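Annexin A8 (Homo sapiens, PDB 1W3W) binds phospholipid membranes in a calcium-dependent way and acts as an indirect inhibitor of the thromboplastin-specific complex of blood coagulation. Local coordinates at residues 254-262 with 276-287; 82-90 with 314-322. All coordinates share one frame; numbering follows the deposited sequence.

In the fold
Reading from the N terminus, the first partner met is 82-90, on helix 81-91 of the first annexin repeat; it waits 223 residues, through repeats 2 and 3 and most of repeat 4, before 314-322 on helix 313-323 closes interaction 2. Within that long loop, 254-262 and 276-287 meet after a short excursion of 13 residues, so interaction 1 is local to repeat 4 and lies wholly between the two halves of interaction 2. One contact builds the repeat, the other joins it to repeat 1. Their centres are 15 Å apart, and they touch where Val-281 packs on Leu-86 and Leu-276 on Tyr-315.

Interaction 1: 254-262 with 276-287; sequences LHSYFAERL and LIRNIVSRSEID
Helix 254-262 and helix 276-283 run roughly antiparallel, 148° between their directions and 10.0 Å apart at closest approach, with Phe-258 facing Asn-279 and Leu-262 facing Leu-276. The aromatic ring of Phe-258 lies under Arg-283, whose CD sits 3.9 Å from the ring centroid in a CH-pi contact. Two bends in the arginine chain, at chi2 and chi3, fold the guanidinium back along the ring, its plane only 24° from that of the phenyl group, and CE1 of Phe-258 comes over its centre. From there Arg-283 grips Asp-287 side-on: NE donates to OD1 at 2.9 Å, while NH2 reaches OD2 from above the carboxylate plane. That same OD2, lying in the imidazole plane, uses its anti lone pair to accept from His-255 ND1 at 2.6 Å. Further along, Leu-262 CD2 packs on Asn-279 CB at 3.7 Å and also meets Leu-276 and Ile-280. Arg-261 and Arg-278 come close at one border, yet both form salt bridges with Glu-118 of the second repeat. An alanine in place of Arg-283 would remove both the cover over one phenyl face and two donors to the carboxylate, and would probably leave Asp-287 freer to turn away from His-255. Within this annexin repeat, then, one buried carboxylate ties the residue just ahead of helix 288-299 back to the start of helix 254-266, and its negative charge is probably balanced by Arg-283.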
# COMPACT_ATOMS: atom_id res chain seq x y z
N LEU A 254 9.10 -7.79 -0.63
CA LEU A 254 7.87 -7.01 -0.59
C LEU A 254 6.87 -7.51 0.46
O LEU A 254 6.22 -6.73 1.14
CB LEU A 254 7.25 -7.06 -1.97
CG LEU A 254 6.13 -6.10 -2.29
CD1 LEU A 254 6.55 -4.66 -2.01
CD2 LEU A 254 5.75 -6.32 -3.75
N HIS A 255 6.73 -8.83 0.57
CA HIS A 255 5.76 -9.43 1.48
C HIS A 255 6.12 -9.13 2.92
O HIS A 255 5.27 -8.83 3.75
CB HIS A 255 5.68 -10.94 1.25
CG HIS A 255 5.62 -11.33 -0.20
ND1 HIS A 255 4.61 -10.90 -1.03
CD2 HIS A 255 6.46 -12.07 -0.96
CE1 HIS A 255 4.82 -11.38 -2.25
NE2 HIS A 255 5.93 -12.09 -2.23
N SER A 256 7.41 -9.20 3.22
CA SER A 256 7.94 -8.84 4.53
C SER A 256 7.74 -7.34 4.84
O SER A 256 7.49 -6.97 6.00
CB SER A 256 9.43 -9.23 4.59
OG SER A 256 10.06 -8.66 5.71
N TYR A 257 7.83 -6.49 3.81
CA TYR A 257 7.57 -5.06 3.98
C TYR A 257 6.14 -4.82 4.49
O TYR A 257 5.90 -4.06 5.43
CB TYR A 257 7.80 -4.27 2.67
CG TYR A 257 7.22 -2.88 2.75
CD1 TYR A 257 7.77 -1.92 3.57
CD2 TYR A 257 6.07 -2.53 2.02
CE1 TYR A 257 7.21 -0.66 3.68
CE2 TYR A 257 5.52 -1.28 2.13
CZ TYR A 257 6.09 -0.35 2.94
OH TYR A 257 5.53 0.90 3.03
N PHE A 258 5.18 -5.47 3.83
CA PHE A 258 3.78 -5.29 4.20
C PHE A 258 3.48 -5.82 5.59
O PHE A 258 2.69 -5.22 6.30
CB PHE A 258 2.84 -5.91 3.15
CG PHE A 258 2.78 -5.12 1.88
CD1 PHE A 258 3.19 -5.67 0.69
CD2 PHE A 258 2.32 -3.81 1.88
CE1 PHE A 258 3.16 -4.92 -0.49
CE2 PHE A 258 2.29 -3.07 0.72
CZ PHE A 258 2.71 -3.63 -0.47
N ALA A 259 4.11 -6.93 5.97
CA ALA A 259 3.95 -7.47 7.33
C ALA A 259 4.38 -6.42 8.34
O ALA A 259 3.72 -6.22 9.35
CB ALA A 259 4.76 -8.74 7.53
N GLU A 260 5.51 -5.76 8.08
CA GLU A 260 6.10 -4.79 9.00
C GLU A 260 5.26 -3.52 9.08
O GLU A 260 5.12 -2.91 10.13
CB GLU A 260 7.53 -4.45 8.55
CG GLU A 260 8.27 -3.51 9.48
CD GLU A 260 9.66 -3.18 8.94
OE1 GLU A 260 10.53 -4.06 8.93
OE2 GLU A 260 9.85 -2.04 8.52
N ARG A 261 4.67 -3.15 7.95
CA ARG A 261 3.77 -2.02 7.90
C ARG A 261 2.55 -2.26 8.78
O ARG A 261 2.12 -1.38 9.52
CB ARG A 261 3.35 -1.80 6.45
CG ARG A 261 2.84 -0.49 6.20
CD ARG A 261 3.88 0.62 6.26
NE ARG A 261 3.19 1.80 5.81
CZ ARG A 261 3.23 2.99 6.38
NH1 ARG A 261 4.02 3.24 7.42
NH2 ARG A 261 2.51 3.95 5.85
N LEU A 262 2.00 -3.46 8.70
CA LEU A 262 0.84 -3.83 9.49
C LEU A 262 1.19 -3.88 10.98
O LEU A 262 0.43 -3.38 11.80
CB LEU A 262 0.29 -5.17 9.02
CG LEU A 262 -0.36 -5.16 7.63
CD1 LEU A 262 -0.68 -6.58 7.21
CD2 LEU A 262 -1.62 -4.32 7.67
N LEU A 276 -3.74 0.12 8.46
CA LEU A 276 -4.26 -1.24 8.61
C LEU A 276 -5.26 -1.58 7.50
O LEU A 276 -5.14 -2.60 6.83
CB LEU A 276 -4.91 -1.37 9.99
CG LEU A 276 -5.45 -2.72 10.47
CD1 LEU A 276 -4.37 -3.79 10.51
CD2 LEU A 276 -6.04 -2.51 11.86
N ILE A 277 -6.24 -0.72 7.30
CA ILE A 277 -7.26 -0.93 6.29
C ILE A 277 -6.65 -1.03 4.90
O ILE A 277 -6.91 -1.98 4.17
CB ILE A 277 -8.31 0.20 6.36
CG1 ILE A 277 -9.20 0.02 7.61
CG2 ILE A 277 -9.13 0.26 5.06
CD1 ILE A 277 -10.03 1.24 7.98
N ARG A 278 -5.83 -0.05 4.54
CA ARG A 278 -5.30 0.05 3.19
C ARG A 278 -4.45 -1.15 2.80
O ARG A 278 -4.57 -1.67 1.69
CB ARG A 278 -4.48 1.34 3.04
CG ARG A 278 -3.97 1.61 1.63
CD ARG A 278 -3.22 2.94 1.49
NE ARG A 278 -2.17 3.03 2.50
CZ ARG A 278 -2.21 3.76 3.61
NH1 ARG A 278 -3.25 4.51 3.92
NH2 ARG A 278 -1.20 3.72 4.45
N ASN A 279 -3.61 -1.59 3.71
CA ASN A 279 -2.73 -2.71 3.41
C ASN A 279 -3.44 -4.04 3.36
O ASN A 279 -3.14 -4.86 2.49
CB ASN A 279 -1.54 -2.69 4.37
CG ASN A 279 -0.59 -1.59 4.03
OD1 ASN A 279 -0.60 -0.51 4.64
ND2 ASN A 279 0.20 -1.81 3.00
N ILE A 280 -4.40 -4.26 4.26
CA ILE A 280 -5.18 -5.50 4.22
C ILE A 280 -6.05 -5.53 2.97
O ILE A 280 -6.09 -6.54 2.27
CB ILE A 280 -6.02 -5.69 5.52
CG1 ILE A 280 -5.08 -6.12 6.65
CG2 ILE A 280 -7.12 -6.72 5.31
CD1 ILE A 280 -5.73 -6.38 7.95
N VAL A 281 -6.72 -4.43 2.68
CA VAL A 281 -7.62 -4.38 1.54
C VAL A 281 -6.87 -4.52 0.22
O VAL A 281 -7.26 -5.32 -0.61
CB VAL A 281 -8.47 -3.11 1.55
CG1 VAL A 281 -9.20 -2.93 0.22
CG2 VAL A 281 -9.48 -3.17 2.71
N SER A 282 -5.80 -3.74 0.04
CA SER A 282 -5.09 -3.67 -1.25
C SER A 282 -4.25 -4.93 -1.51
O SER A 282 -4.02 -5.28 -2.67
CB SER A 282 -4.25 -2.38 -1.37
OG SER A 282 -3.12 -2.37 -0.52
N ARG A 283 -3.86 -5.65 -0.46
CA ARG A 283 -3.09 -6.89 -0.64
C ARG A 283 -3.94 -8.17 -0.55
O ARG A 283 -3.43 -9.25 -0.79
CB ARG A 283 -1.93 -6.94 0.34
CG ARG A 283 -1.01 -5.71 0.27
CD ARG A 283 -0.54 -5.38 -1.13
NE ARG A 283 0.36 -6.41 -1.63
CZ ARG A 283 1.08 -6.32 -2.74
NH1 ARG A 283 0.99 -5.26 -3.51
NH2 ARG A 283 1.92 -7.29 -3.06
N SER A 284 -5.22 -8.02 -0.24
CA SER A 284 -6.13 -9.13 0.02
C SER A 284 -6.20 -10.16 -1.10
O SER A 284 -6.39 -11.31 -0.81
CB SER A 284 -7.56 -8.62 0.31
OG SER A 284 -8.11 -7.98 -0.81
N GLU A 285 -6.04 -9.76 -2.36
CA GLU A 285 -6.08 -10.71 -3.48
C GLU A 285 -4.74 -10.89 -4.21
O GLU A 285 -4.71 -11.37 -5.34
CB GLU A 285 -7.16 -10.31 -4.48
CG GLU A 285 -8.53 -10.26 -3.84
CD GLU A 285 -9.66 -9.85 -4.78
OE1 GLU A 285 -9.48 -9.79 -6.01
OE2 GLU A 285 -10.73 -9.57 -4.22
N ILE A 286 -3.64 -10.49 -3.57
CA ILE A 286 -2.31 -10.66 -4.12
C ILE A 286 -1.46 -11.58 -3.26
O ILE A 286 -1.06 -12.66 -3.70
CB ILE A 286 -1.61 -9.31 -4.30
CG1 ILE A 286 -2.45 -8.42 -5.22
CG2 ILE A 286 -0.16 -9.50 -4.86
CD1 ILE A 286 -1.98 -6.96 -5.30
N ASP A 287 -1.20 -11.17 -2.02
CA ASP A 287 -0.24 -11.91 -1.20
C ASP A 287 -0.52 -11.86 0.30
O ASP A 287 0.39 -12.02 1.11
CB ASP A 287 1.18 -11.40 -1.48
CG ASP A 287 1.37 -9.95 -1.13
OD1 ASP A 287 0.37 -9.22 -0.88
OD2 ASP A 287 2.50 -9.43 -1.10

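Interaction 2: 82-90 with 314-322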
# COMPACT_ATOMS: atom_id res chain seq x y z
N LYS A 82 -15.08 3.40 11.64
CA LYS A 82 -14.04 2.58 11.04
C LYS A 82 -14.66 1.49 10.17
O LYS A 82 -14.13 1.19 9.12
CB LYS A 82 -13.15 1.98 12.13
CG LYS A 82 -12.31 3.04 12.87
CD LYS A 82 -11.58 2.43 14.07
CE LYS A 82 -11.57 3.35 15.30
NZ LYS A 82 -10.18 3.67 15.71
N PHE A 83 -15.79 0.95 10.60
CA PHE A 83 -16.51 -0.06 9.85
C PHE A 83 -16.87 0.47 8.47
O PHE A 83 -16.69 -0.21 7.49
CB PHE A 83 -17.76 -0.50 10.60
CG PHE A 83 -18.52 -1.61 9.92
CD1 PHE A 83 -17.92 -2.82 9.64
CD2 PHE A 83 -19.85 -1.44 9.58
CE1 PHE A 83 -18.62 -3.83 9.03
CE2 PHE A 83 -20.56 -2.46 8.97
CZ PHE A 83 -19.95 -3.65 8.69
N GLU A 84 -17.39 1.68 8.40
CA GLU A 84 -17.67 2.32 7.12
C GLU A 84 -16.42 2.51 6.25
O GLU A 84 -16.46 2.28 5.04
CB GLU A 84 -18.34 3.68 7.33
CG GLU A 84 -18.76 4.36 6.04
CD GLU A 84 -17.81 5.44 5.55
OE1 GLU A 84 -18.09 6.00 4.48
OE2 GLU A 84 -16.79 5.73 6.21
N ARG A 85 -15.32 2.92 6.85
CA ARG A 85 -14.11 3.17 6.06
C ARG A 85 -13.63 1.88 5.40
O ARG A 85 -13.21 1.89 4.26
CB ARG A 85 -12.99 3.74 6.92
CG ARG A 85 -13.04 5.25 7.12
CD ARG A 85 -11.65 5.87 7.35
NE ARG A 85 -11.22 5.76 8.74
CZ ARG A 85 -9.96 5.89 9.18
NH1 ARG A 85 -8.95 6.13 8.34
NH2 ARG A 85 -9.72 5.77 10.47
N LEU A 86 -13.68 0.78 6.15
CA LEU A 86 -13.24 -0.52 5.65
C LEU A 86 -14.14 -1.05 4.55
O LEU A 86 -13.66 -1.52 3.52
CB LEU A 86 -13.17 -1.53 6.79
CG LEU A 86 -12.85 -2.97 6.39
CD1 LEU A 86 -11.44 -3.10 5.75
CD2 LEU A 86 -12.97 -3.84 7.59
N ILE A 87 -15.45 -1.00 4.78
CA ILE A 87 -16.41 -1.54 3.83
C ILE A 87 -16.34 -0.74 2.53
O ILE A 87 -16.38 -1.32 1.45
CB ILE A 87 -17.84 -1.54 4.42
CG1 ILE A 87 -17.95 -2.52 5.60
CG2 ILE A 87 -18.87 -1.90 3.39
CD1 ILE A 87 -17.78 -3.98 5.23
N VAL A 88 -16.21 0.58 2.63
CA VAL A 88 -16.17 1.41 1.42
C VAL A 88 -14.88 1.16 0.66
O VAL A 88 -14.88 1.13 -0.56
CB VAL A 88 -16.31 2.92 1.77
CG1 VAL A 88 -15.91 3.79 0.60
CG2 VAL A 88 -17.75 3.23 2.16
N ALA A 89 -13.78 0.97 1.39
CA ALA A 89 -12.49 0.63 0.79
C ALA A 89 -12.59 -0.65 -0.06
O ALA A 89 -12.04 -0.71 -1.14
CB ALA A 89 -11.42 0.46 1.86
N LEU A 90 -13.33 -1.64 0.42
CA LEU A 90 -13.52 -2.90 -0.30
C LEU A 90 -14.24 -2.73 -1.62
O LEU A 90 -14.09 -3.54 -2.52
CB LEU A 90 -14.31 -3.90 0.58
CG LEU A 90 -13.53 -4.46 1.75
CD1 LEU A 90 -14.46 -5.25 2.68
CD2 LEU A 90 -12.39 -5.34 1.27
N ASP A 314 -17.87 -4.41 14.89
CA ASP A 314 -18.08 -4.85 13.52
C ASP A 314 -16.82 -4.65 12.65
O ASP A 314 -16.56 -5.44 11.76
CB ASP A 314 -19.27 -4.11 12.93
CG ASP A 314 -20.57 -4.47 13.61
OD1 ASP A 314 -20.83 -5.67 13.83
OD2 ASP A 314 -21.39 -3.62 13.96
N TYR A 315 -16.06 -3.60 12.92
CA TYR A 315 -14.79 -3.34 12.26
C TYR A 315 -13.85 -4.52 12.43
O TYR A 315 -13.36 -5.08 11.46
CB TYR A 315 -14.20 -2.08 12.86
CG TYR A 315 -12.83 -1.67 12.42
CD1 TYR A 315 -12.49 -1.58 11.07
CD2 TYR A 315 -11.88 -1.30 13.37
CE1 TYR A 315 -11.22 -1.18 10.68
CE2 TYR A 315 -10.63 -0.88 12.99
CZ TYR A 315 -10.30 -0.83 11.65
OH TYR A 315 -9.04 -0.39 11.32
N LYS A 316 -13.63 -4.92 13.68
CA LYS A 316 -12.81 -6.10 13.98
C LYS A 316 -13.29 -7.35 13.26
O LYS A 316 -12.49 -8.07 12.69
CB LYS A 316 -12.82 -6.37 15.48
CG LYS A 316 -11.95 -7.53 15.91
CD LYS A 316 -12.68 -8.48 16.81
CE LYS A 316 -13.03 -7.82 18.13
NZ LYS A 316 -13.40 -8.83 19.16
N ASN A 317 -14.58 -7.60 13.30
CA ASN A 317 -15.10 -8.83 12.73
C ASN A 317 -14.98 -8.86 11.22
O ASN A 317 -14.73 -9.91 10.64
CB ASN A 317 -16.53 -9.08 13.18
CG ASN A 317 -16.61 -9.46 14.66
OD1 ASN A 317 -15.70 -10.11 15.19
ND2 ASN A 317 -17.68 -9.04 15.32
N ALA A 318 -15.13 -7.70 10.59
CA ALA A 318 -14.93 -7.58 9.16
C ALA A 318 -13.45 -7.80 8.81
O ALA A 318 -13.15 -8.48 7.84
CB ALA A 318 -15.39 -6.21 8.67
N LEU A 319 -12.53 -7.23 9.58
CA LEU A 319 -11.10 -7.42 9.31
C LEU A 319 -10.72 -8.89 9.41
O LEU A 319 -10.01 -9.41 8.55
CB LEU A 319 -10.22 -6.61 10.26
CG LEU A 319 -10.08 -5.11 9.98
CD1 LEU A 319 -9.38 -4.45 11.12
CD2 LEU A 319 -9.32 -4.87 8.70
N LEU A 320 -11.23 -9.56 10.44
CA LEU A 320 -10.91 -10.97 10.65
C LEU A 320 -11.52 -11.85 9.57
O LEU A 320 -10.91 -12.83 9.18
CB LEU A 320 -11.37 -11.42 12.06
CG LEU A 320 -10.62 -10.80 13.25
CD1 LEU A 320 -11.26 -11.23 14.59
CD2 LEU A 320 -9.16 -11.21 13.23
N SER A 321 -12.69 -11.49 9.06
CA SER A 321 -13.34 -12.22 7.97
C SER A 321 -12.48 -12.15 6.71
O SER A 321 -12.30 -13.15 6.01
CB SER A 321 -14.74 -11.68 7.73
OG SER A 321 -15.44 -12.44 6.76
N LEU A 322 -11.91 -10.97 6.45
CA LEU A 322 -11.03 -10.75 5.30
C LEU A 322 -9.72 -11.52 5.42
O LEU A 322 -9.27 -12.13 4.46
CB LEU A 322 -10.67 -9.27 5.19
CG LEU A 322 -11.59 -8.38 4.38
CD1 LEU A 322 -11.15 -6.94 4.56
CD2 LEU A 322 -11.58 -8.78 2.90
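Leu-86 drives into helix 314-322 as a knob into a hole formed by Tyr-315, Ala-318, Leu-319 and Leu-322. Its CG stands opposite the backbone N (chi1 174°), a setting that carries both methyl groups into the neighbouring helix: CD2 comes 3.6 Å from Ala-318 CB, and CD1 meets Leu-322 CD1 at 4.0 Å. About one helical turn earlier, Phe-83 offers one ring face to Asp-314 CB, 3.9 Å from the ring centroid, while Ala-318 CB sits at the ring's edge. The opposite face is covered by Ile-87 of its own helix. Both segments belong to the fifth and last helix of an annexin repeat, one in repeat 1 and the other in repeat 4, and they run side by side at 30° with their axes 8.8 Å apart. The backbones are close at Phe-83 and Tyr-315, whose CA atoms are 4.4 Å apart, but they splay to 10.0 Å between the CA atoms of Leu-90 and Leu-322, where two leucines merely reach toward each other tip to tip. The solvent side is the border at Lys-82. This exposed lysine lays CB squarely over the Tyr-315 ring, 3.6 Å from its centroid, and its CD continues past CE2. Its NZ then leaves the interface for a salt bridge with Asp-273, whose other carboxylate oxygen is hydrogen-bonded to the Tyr-315 hydroxyl.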